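Local coordinates for protein superoxide dismutase [Mn/Fe] (Aeropyrum pernix, PDB 3AK2) that catalyses the dismutation of superoxide to oxygen and hydrogen peroxide, as a cambialistic enzyme of the iron/manganese family, here with manganese bound, at residues A[4-9]-A[42-47]; A[68-73]-A[149-154]. One frame throughout, in Å; residues are numbered along the deposited sequence.

Both contacts use the alpha-hairpin domain, but at different depths. Contact 1 lays the N-terminal loop 4-9 along helix 25-54, partly buried, its centre about 18 Å from the chain's, with R6 exposed at its border. Contact 2 is buried, its centre about 11 Å from the chain's, and ties the next helix, 62-82, to a loop of the C-terminal domain beside the manganese site. They meet through the helix pair: A43 N is 3.3 Å from N72 CB, and Y7 OH is 3.4 Å from Y73 CD1. Contact 1 combines a two-bond amide clamp on backbone with apolar filling; contact 2 relies on one straight asparagine-serine bond and an oblique aromatic pair. Both reach the second subunit.

Contact 1: residues A[4-9]-A[42-47]. With EDO (1,2-ethanediol), chain J.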
loop_
_atom_site.group_PDB
_atom_site.type_symbol
_atom_site.label_atom_id
_atom_site.label_comp_id
_atom_site.label_asym_id
_atom_site.label_seq_id
_atom_site.Cartn_x
_atom_site.Cartn_y
_atom_site.Cartn_z
ATOM N N PHE A 4 4.107 29.026 -2.124
ATOM C CA PHE A 4 4.990 28.036 -1.510
ATOM C C PHE A 4 6.430 28.154 -1.985
ATOM O O PHE A 4 6.690 28.521 -3.138
ATOM C CB PHE A 4 4.461 26.610 -1.740
ATOM C CG PHE A 4 4.601 26.110 -3.159
ATOM C CD1 PHE A 4 3.650 26.431 -4.127
ATOM C CD2 PHE A 4 5.670 25.292 -3.517
ATOM C CE1 PHE A 4 3.770 25.957 -5.433
ATOM C CE2 PHE A 4 5.802 24.812 -4.819
ATOM C CZ PHE A 4 4.849 25.145 -5.779
ATOM N N LYS A 5 7.360 27.852 -1.082
ATOM C CA LYS A 5 8.762 27.743 -1.449
ATOM C C LYS A 5 8.939 26.450 -2.233
ATOM O O LYS A 5 8.577 25.368 -1.761
ATOM C CB LYS A 5 9.672 27.769 -0.215
ATOM C CG LYS A 5 11.158 27.673 -0.547
ATOM C CD LYS A 5 12.032 27.912 0.676
ATOM C CE LYS A 5 13.506 27.670 0.367
ATOM N NZ LYS A 5 14.075 28.668 -0.585
ATOM N N ARG A 6 9.481 26.585 -3.437
ATOM C CA ARG A 6 9.677 25.456 -4.336
ATOM C C ARG A 6 10.812 24.573 -3.863
ATOM O O ARG A 6 11.820 25.061 -3.340
ATOM C CB ARG A 6 9.995 25.947 -5.750
ATOM C CG ARG A 6 8.793 26.109 -6.662
ATOM C CD ARG A 6 7.903 27.256 -6.228
ATOM N NE ARG A 6 6.811 27.476 -7.172
ATOM C CZ ARG A 6 5.773 28.273 -6.943
ATOM N NH1 ARG A 6 5.668 28.924 -5.790
ATOM N NH2 ARG A 6 4.827 28.406 -7.864
ATOM N N TYR A 7 10.639 23.269 -4.052
ATOM C CA TYR A 7 11.735 22.322 -3.893
ATOM C C TYR A 7 12.685 22.481 -5.068
ATOM O O TYR A 7 12.280 22.882 -6.160
ATOM C CB TYR A 7 11.197 20.889 -3.790
ATOM C CG TYR A 7 10.231 20.761 -2.643
ATOM C CD1 TYR A 7 8.862 20.645 -2.869
ATOM C CD2 TYR A 7 10.680 20.820 -1.324
ATOM C CE1 TYR A 7 7.970 20.562 -1.810
ATOM C CE2 TYR A 7 9.794 20.749 -0.265
ATOM C CZ TYR A 7 8.443 20.621 -0.512
ATOM O OH TYR A 7 7.554 20.547 0.533
ATOM N N GLU A 8 13.957 22.192 -4.824
ATOM C CA GLU A 8 14.994 22.303 -5.847
ATOM C C GLU A 8 15.845 21.051 -5.849
ATOM O O GLU A 8 16.079 20.448 -4.797
ATOM C CB GLU A 8 15.908 23.502 -5.583
ATOM C CG GLU A 8 15.216 24.834 -5.380
ATOM C CD GLU A 8 16.147 25.853 -4.759
ATOM O OE1 GLU A 8 15.967 26.176 -3.565
ATOM O OE2 GLU A 8 17.074 26.309 -5.459
ATOM N N LEU A 9 16.317 20.675 -7.032
ATOM C CA LEU A 9 17.259 19.575 -7.172
ATOM C C LEU A 9 18.643 20.004 -6.681
ATOM O O LEU A 9 19.235 20.929 -7.240
ATOM C CB LEU A 9 17.347 19.137 -8.636
ATOM C CG LEU A 9 18.240 17.928 -8.920
ATOM C CD1 LEU A 9 17.589 16.672 -8.381
ATOM C CD2 LEU A 9 18.515 17.793 -10.414
ATOM N N GLY A 42 7.526 16.794 -9.454
ATOM C CA GLY A 42 6.253 16.242 -9.010
ATOM C C GLY A 42 5.766 16.842 -7.707
ATOM O O GLY A 42 4.566 17.068 -7.531
ATOM N N ALA A 43 6.691 17.092 -6.783
ATOM C CA ALA A 43 6.333 17.695 -5.504
ATOM C C ALA A 43 5.859 19.129 -5.714
ATOM O O ALA A 43 4.833 19.540 -5.161
ATOM C CB ALA A 43 7.510 17.638 -4.537
ATOM N N ASN A 44 6.587 19.875 -6.538
ATOM C CA ASN A 44 6.175 21.235 -6.883
ATOM C C ASN A 44 4.827 21.300 -7.600
ATOM O O ASN A 44 4.016 22.178 -7.309
ATOM C CB ASN A 44 7.264 21.946 -7.691
ATOM C CG ASN A 44 8.493 22.259 -6.858
ATOM O OD1 ASN A 44 8.402 22.412 -5.641
ATOM N ND2 ASN A 44 9.643 22.374 -7.511
ATOM N N ALA A 45 4.590 20.364 -8.521
ATOM C CA ALA A 45 3.337 20.324 -9.275
ATOM C C ALA A 45 2.148 20.088 -8.345
ATOM O O ALA A 45 1.085 20.687 -8.521
ATOM C CB ALA A 45 3.393 19.256 -10.362
ATOM N N ALA A 46 2.324 19.222 -7.351
ATOM C CA ALA A 46 1.259 18.977 -6.380
ATOM C C ALA A 46 0.957 20.226 -5.559
ATOM O O ALA A 46 -0.206 20.567 -5.339
ATOM C CB ALA A 46 1.613 17.820 -5.475
ATOM N N LEU A 47 2.001 20.922 -5.119
ATOM C CA LEU A 47 1.801 22.140 -4.341
ATOM C C LEU A 47 1.171 23.258 -5.167
ATOM O O LEU A 47 0.411 24.069 -4.640
ATOM C CB LEU A 47 3.103 22.596 -3.673
ATOM C CG LEU A 47 3.595 21.706 -2.519
ATOM C CD1 LEU A 47 4.888 22.252 -1.952
ATOM C CD2 LEU A 47 2.554 21.555 -1.414
HETATM C C1 EDO J . 21.504 20.046 -9.656
HETATM O O1 EDO J . 20.637 21.176 -9.810
HETATM C C2 EDO J . 22.463 19.970 -10.839
HETATM O O2 EDO J . 23.757 19.555 -10.385
#
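The amide of N44 rises from helix 25-54 and docks against the backbone of Y7, gripping it at both ends. Y7 N donates to N44 OD1 over 2.9 Å, arriving in the carbonyl plane on a lone pair. N44 ND2 returns a bond to Y7 O at 3.0 Å; it is nearly straight (173°), and the acceptor lies in the amide plane. Two bonds to one residue fix the rotation of the amide.

On one side of this clamp L47 is the bump that F4 receives. L47 CB sits 3.5 Å from the F4 ring centroid and only 5° off the ring normal, a CH-pi contact over the middle of the face. F4 CG lies between its own backbone N and carbonyl carbon (chi1 72°), which swings the ring down onto the helix. R6 lies over the opposite face, its guanidinium nearly parallel to the ring but shifted toward the rim, and NH1 bonds to F4 O as well as to S3 OG. The phenylalanine is thus sandwiched between leucine and arginine.

L47 CD1 fills the notch between the two aromatic rings, 3.5 Å from both F4 CD2 and Y7 CE1. A43 CB supports the Y7 ring, 3.7 Å from Y7 CD1. Beyond this seat the Y7 ring also meets Y73 and H76, and its hydroxyl bonds to D136 and R143 of the second subunit. Helix 25-54 is the first long helix of the alpha-hairpin domain, and the loop lies along it, with the second subunit packing on F4, Y7 and L47.

Because the amide bonds to main chain, it probably anchors the loop at Y7 through backbone atoms, while the apolar filling seats the tyrosine whose hydroxyl reaches the second subunit.

Contact 2: residues A[68-73]-A[149-154]; sequences DFSFNY and KHNVLM
N151 and S70 join the loop to helix 62-82 by a nearly straight bond: N151 ND2 donates to S70 OG over 2.9 Å, at 170°, the oxygen in the amide plane. N151 has CG between its backbone N and carbonyl carbon (chi1 63°), which turns the amide toward the helix. N151 OD1, buried without a partner, lies at the edge of the F71 ring, 3.8 Å from F71 CD1. S70 OG also bonds to L153 O of the second subunit.

Tight packing continues where H150 ND1 sits over the rim of one F71 face, 3.4 Å from F71 CE1. The rings are oblique, their planes 38° apart, and H150 ND1 makes only a weak 3.5 Å bond to F71 O. This buried side joins the alpha-hairpin and C-terminal domains of the superoxide dismutase fold; the nearest side-chain atom of H150 is about 5 Å from the manganese, and its ring stacks on W167. N151 and V152 form a classic beta bulge facing E148 of the same chain.

Toward the partly exposed K149 the fit is looser: K149 CB and CD stay 4.1 Å from F71 CE1, while NZ turns to salt bridges with E126 and E148 of the third subunit.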
loop_
_atom_site.group_PDB
_atom_site.type_symbol
_atom_site.label_atom_id
_atom_site.label_comp_id
_atom_site.label_asym_id
_atom_site.label_seq_id
_atom_site.Cartn_x
_atom_site.Cartn_y
_atom_site.Cartn_z
ATOM N N ASP A 68 0.008 12.398 -4.557
ATOM C CA ASP A 68 1.069 12.854 -5.456
ATOM C C ASP A 68 2.151 13.587 -4.669
ATOM O O ASP A 68 3.352 13.360 -4.876
ATOM C CB ASP A 68 0.529 13.805 -6.526
ATOM C CG ASP A 68 -0.398 13.135 -7.523
ATOM O OD1 ASP A 68 -0.474 11.889 -7.589
ATOM O OD2 ASP A 68 -1.051 13.899 -8.264
ATOM N N PHE A 69 1.729 14.486 -3.782
ATOM C CA PHE A 69 2.676 15.195 -2.932
ATOM C C PHE A 69 3.475 14.221 -2.071
ATOM O O PHE A 69 4.697 14.313 -2.005
ATOM C CB PHE A 69 1.991 16.241 -2.045
ATOM C CG PHE A 69 2.926 16.857 -1.043
ATOM C CD1 PHE A 69 2.912 16.446 0.287
ATOM C CD2 PHE A 69 3.860 17.810 -1.443
ATOM C CE1 PHE A 69 3.802 16.998 1.206
ATOM C CE2 PHE A 69 4.753 18.357 -0.523
ATOM C CZ PHE A 69 4.713 17.947 0.796
ATOM N N SER A 70 2.790 13.285 -1.425
ATOM C CA SER A 70 3.446 12.314 -0.567
ATOM C C SER A 70 4.556 11.575 -1.304
ATOM O O SER A 70 5.697 11.533 -0.845
ATOM C CB SER A 70 2.422 11.314 -0.038
ATOM O OG SER A 70 3.067 10.202 0.559
ATOM N N PHE A 71 4.225 10.991 -2.454
ATOM C CA PHE A 71 5.202 10.194 -3.185
ATOM C C PHE A 71 6.401 11.020 -3.631
ATOM O O PHE A 71 7.554 10.606 -3.458
ATOM C CB PHE A 71 4.544 9.537 -4.394
ATOM C CG PHE A 71 5.507 8.809 -5.293
ATOM C CD1 PHE A 71 5.940 7.524 -4.980
ATOM C CD2 PHE A 71 5.983 9.411 -6.450
ATOM C CE1 PHE A 71 6.834 6.853 -5.819
ATOM C CE2 PHE A 71 6.878 8.748 -7.293
ATOM C CZ PHE A 71 7.302 7.471 -6.972
ATOM N N ASN A 72 6.132 12.183 -4.212
ATOM C CA ASN A 72 7.199 12.973 -4.801
ATOM C C ASN A 72 8.031 13.716 -3.771
ATOM O O ASN A 72 9.262 13.764 -3.888
ATOM C CB ASN A 72 6.648 13.900 -5.875
ATOM C CG ASN A 72 6.209 13.145 -7.102
ATOM O OD1 ASN A 72 7.036 12.675 -7.882
ATOM N ND2 ASN A 72 4.897 13.006 -7.274
ATOM N N TYR A 73 7.382 14.263 -2.745
ATOM C CA TYR A 73 8.126 14.841 -1.636
ATOM C C TYR A 73 9.032 13.782 -1.003
ATOM O O TYR A 73 10.221 14.022 -0.771
ATOM C CB TYR A 73 7.203 15.439 -0.572
ATOM C CG TYR A 73 7.981 15.953 0.621
ATOM C CD1 TYR A 73 8.435 17.270 0.671
ATOM C CD2 TYR A 73 8.295 15.104 1.682
ATOM C CE1 TYR A 73 9.171 17.733 1.767
ATOM C CE2 TYR A 73 9.034 15.553 2.766
ATOM C CZ TYR A 73 9.468 16.862 2.806
ATOM O OH TYR A 73 10.188 17.287 3.912
ATOM N N LYS A 149 8.243 1.898 -2.255
ATOM C CA LYS A 149 8.218 3.136 -3.040
ATOM C C LYS A 149 9.081 4.164 -2.305
ATOM O O LYS A 149 10.226 3.862 -1.980
ATOM C CB LYS A 149 6.786 3.637 -3.296
ATOM C CG LYS A 149 5.955 2.705 -4.188
ATOM C CD LYS A 149 4.754 3.401 -4.840
ATOM C CE LYS A 149 3.687 3.812 -3.851
ATOM N NZ LYS A 149 2.516 4.312 -4.622
ATOM N N HIS A 150 8.539 5.350 -2.029
ATOM C CA HIS A 150 9.216 6.327 -1.173
ATOM C C HIS A 150 8.456 6.595 0.105
ATOM O O HIS A 150 8.976 7.246 1.014
ATOM C CB HIS A 150 9.371 7.649 -1.907
ATOM C CG HIS A 150 10.157 7.534 -3.162
ATOM N ND1 HIS A 150 9.726 8.036 -4.371
ATOM C CD2 HIS A 150 11.355 6.956 -3.394
ATOM C CE1 HIS A 150 10.633 7.770 -5.296
ATOM N NE2 HIS A 150 11.629 7.115 -4.728
ATOM N N ASN A 151 7.228 6.090 0.173
ATOM C CA ASN A 151 6.223 6.623 1.090
ATOM C C ASN A 151 5.271 5.543 1.569
ATOM O O ASN A 151 4.103 5.811 1.819
ATOM C CB ASN A 151 5.430 7.740 0.397
ATOM C CG ASN A 151 4.655 7.242 -0.815
ATOM O OD1 ASN A 151 5.042 6.265 -1.469
ATOM N ND2 ASN A 151 3.562 7.919 -1.126
ATOM N N VAL A 152 5.766 4.313 1.668
ATOM C CA VAL A 152 4.990 3.203 2.200
ATOM C C VAL A 152 5.879 2.517 3.229
ATOM O O VAL A 152 7.043 2.212 2.951
ATOM C CB VAL A 152 4.549 2.217 1.086
ATOM C CG1 VAL A 152 3.763 1.035 1.665
ATOM C CG2 VAL A 152 3.717 2.941 0.014
ATOM N N LEU A 153 5.327 2.306 4.421
ATOM C CA LEU A 153 6.036 1.761 5.599
ATOM C C LEU A 153 6.858 2.796 6.350
ATOM O O LEU A 153 7.292 2.531 7.472
ATOM C CB LEU A 153 6.915 0.540 5.278
ATOM C CG LEU A 153 6.285 -0.632 4.523
ATOM C CD1 LEU A 153 7.312 -1.738 4.308
ATOM C CD2 LEU A 153 5.052 -1.169 5.229
ATOM N N MET A 154 7.091 3.964 5.759
ATOM C CA MET A 154 7.721 5.036 6.522
ATOM C C MET A 154 6.758 5.512 7.604
ATOM O O MET A 154 5.539 5.500 7.416
ATOM C CB MET A 154 8.176 6.191 5.626
ATOM C CG MET A 154 9.034 7.226 6.359
ATOM S SD MET A 154 10.421 6.473 7.249
ATOM C CE MET A 154 11.006 7.861 8.224
#